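Local atomic coordinates of AimR transcriptional regulator (Bacillus phage phi3T, PDB entry 5ZVV), a protein that activates transcription of the phage aimX locus as a homodimer and responds to the arbitrium peptide, thereby switching infection between lysis and lysogeny. Residues 197-202 against 231-236. Sequence-based numbering, arbitrary orientation.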
loop_
_atom_site.group_PDB
_atom_site.type_symbol
_atom_site.label_atom_id
_atom_site.label_comp_id
_atom_site.label_asym_id
_atom_site.label_seq_id
_atom_site.Cartn_x
_atom_site.Cartn_y
_atom_site.Cartn_z
ATOM N N GLU A 197 -0.719 11.572 -11.385
ATOM C CA GLU A 197 -1.708 12.097 -10.451
ATOM C C GLU A 197 -3.082 12.225 -11.093
ATOM O O GLU A 197 -4.096 12.122 -10.396
ATOM C CB GLU A 197 -1.247 13.445 -9.904
ATOM C CG GLU A 197 -0.055 13.335 -8.976
ATOM C CD GLU A 197 0.461 14.683 -8.534
ATOM O OE1 GLU A 197 0.275 15.667 -9.283
ATOM O OE2 GLU A 197 1.051 14.758 -7.436
ATOM N N ALA A 198 -3.140 12.448 -12.409
ATOM C CA ALA A 198 -4.430 12.482 -13.088
ATOM C C ALA A 198 -5.136 11.136 -12.986
ATOM O O ALA A 198 -6.336 11.074 -12.687
ATOM C CB ALA A 198 -4.250 12.883 -14.552
ATOM N N ASN A 199 -4.406 10.045 -13.226
ATOM C CA ASN A 199 -5.024 8.727 -13.107
ATOM C C ASN A 199 -5.350 8.396 -11.653
ATOM O O ASN A 199 -6.376 7.761 -11.372
ATOM C CB ASN A 199 -4.120 7.664 -13.726
ATOM C CG ASN A 199 -4.060 7.762 -15.239
ATOM O OD1 ASN A 199 -5.020 8.188 -15.886
ATOM N ND2 ASN A 199 -2.928 7.367 -15.810
ATOM N N ILE A 200 -4.497 8.824 -10.716
ATOM C CA ILE A 200 -4.826 8.673 -9.299
ATOM C C ILE A 200 -6.159 9.343 -8.991
ATOM O O ILE A 200 -7.038 8.758 -8.344
ATOM C CB ILE A 200 -3.705 9.247 -8.415
ATOM C CG1 ILE A 200 -2.435 8.404 -8.524
ATOM C CG2 ILE A 200 -4.165 9.335 -6.969
ATOM C CD1 ILE A 200 -1.276 8.966 -7.729
ATOM N N SER A 201 -6.333 10.579 -9.463
ATOM C CA SER A 201 -7.544 11.330 -9.159
ATOM C C SER A 201 -8.765 10.695 -9.805
ATOM O O SER A 201 -9.829 10.615 -9.181
ATOM C CB SER A 201 -7.388 12.780 -9.614
ATOM O OG SER A 201 -6.287 13.389 -8.962
ATOM N N LEU A 202 -8.635 10.241 -11.055
ATOM C CA LEU A 202 -9.758 9.576 -11.707
ATOM C C LEU A 202 -10.154 8.310 -10.959
ATOM O O LEU A 202 -11.347 8.010 -10.821
ATOM C CB LEU A 202 -9.412 9.256 -13.163
ATOM C CG LEU A 202 -10.491 8.593 -14.026
ATOM C CD1 LEU A 202 -10.345 9.051 -15.460
ATOM C CD2 LEU A 202 -10.408 7.070 -13.968
ATOM N N TYR A 231 -5.924 13.276 -22.931
ATOM C CA TYR A 231 -7.271 13.360 -23.495
ATOM C C TYR A 231 -8.066 12.087 -23.235
ATOM O O TYR A 231 -9.288 12.146 -23.045
ATOM C CB TYR A 231 -7.201 13.659 -24.993
ATOM C CG TYR A 231 -6.890 15.104 -25.290
ATOM C CD1 TYR A 231 -7.815 16.102 -25.003
ATOM C CD2 TYR A 231 -5.674 15.476 -25.847
ATOM C CE1 TYR A 231 -7.540 17.428 -25.266
ATOM C CE2 TYR A 231 -5.388 16.802 -26.113
ATOM C CZ TYR A 231 -6.325 17.774 -25.820
ATOM O OH TYR A 231 -6.049 19.096 -26.080
ATOM N N LEU A 232 -7.391 10.937 -23.223
ATOM C CA LEU A 232 -8.037 9.699 -22.807
ATOM C C LEU A 232 -8.588 9.823 -21.391
ATOM O O LEU A 232 -9.722 9.408 -21.117
ATOM C CB LEU A 232 -7.040 8.543 -22.904
ATOM C CG LEU A 232 -7.585 7.119 -22.976
ATOM C CD1 LEU A 232 -8.383 6.920 -24.257
ATOM C CD2 LEU A 232 -6.445 6.110 -22.883
ATOM N N THR A 233 -7.806 10.416 -20.483
ATOM C CA THR A 233 -8.258 10.566 -19.102
ATOM C C THR A 233 -9.426 11.540 -18.998
ATOM O O THR A 233 -10.389 11.281 -18.270
ATOM C CB THR A 233 -7.102 11.024 -18.210
ATOM O OG1 THR A 233 -6.054 10.048 -18.241
ATOM C CG2 THR A 233 -7.575 11.197 -16.772
ATOM N N ILE A 234 -9.358 12.668 -19.713
ATOM C CA ILE A 234 -10.456 13.636 -19.681
ATOM C C ILE A 234 -11.748 12.987 -20.168
ATOM O O ILE A 234 -12.793 13.031 -19.495
ATOM C CB ILE A 234 -10.092 14.879 -20.516
ATOM C CG1 ILE A 234 -8.950 15.652 -19.849
ATOM C CG2 ILE A 234 -11.312 15.776 -20.723
ATOM C CD1 ILE A 234 -8.417 16.805 -20.674
ATOM N N GLY A 235 -11.686 12.357 -21.346
ATOM C CA GLY A 235 -12.844 11.640 -21.847
ATOM C C GLY A 235 -13.367 10.621 -20.856
ATOM O O GLY A 235 -14.579 10.460 -20.699
ATOM N N ASN A 236 -12.460 9.928 -20.162
ATOM C CA ASN A 236 -12.893 8.977 -19.143
ATOM C C ASN A 236 -13.625 9.679 -18.006
ATOM O O ASN A 236 -14.604 9.147 -17.468
ATOM C CB ASN A 236 -11.698 8.189 -18.606
ATOM C CG ASN A 236 -11.161 7.192 -19.609
ATOM O OD1 ASN A 236 -11.817 6.881 -20.600
ATOM N ND2 ASN A 236 -9.965 6.678 -19.353
#
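Ala198, Asn199 and Leu202 meet Thr233 and Asn236 in a side-by-side contact between helices 184-203 and 224-237 of the all-helical, TPR-clan fold of AimR. The two short segments run nearly parallel, at 14°, with axes 10.5 Å apart, as expected when one intervening helix, 207-220, reverses the chain direction between them. That helix also flanks the contact: Ala198 touches His213 and Thr233 touches Ser214. The interface is modest, burying 184 Å² in total, and Thr233 is its centre. Thr233 CG2, anti to the backbone N, points toward helix 184-203 and lies 3.7 Å from Leu202 CD1, with Ala198 CB a looser 4.3 Å from it. The same rotamer (chi1 -61°) sets OG1 beside the backbone N, where it hydrogen-bonds to Phe229 O one turn earlier. Asn199 OD1 approaches this hydroxyl obliquely, 3.2 Å from Thr233 OG1, a polar contact at the margin of the apolar one. Asn236 takes part through its aliphatic CB, while its OD1 accepts a hydrogen bond from Tyr250 of helix 243-252. One methyl of Leu202 fits between residues three apart: Leu202 CD1 sits 3.6 Å from Thr233 O and 3.5 Å from Asn236 CB.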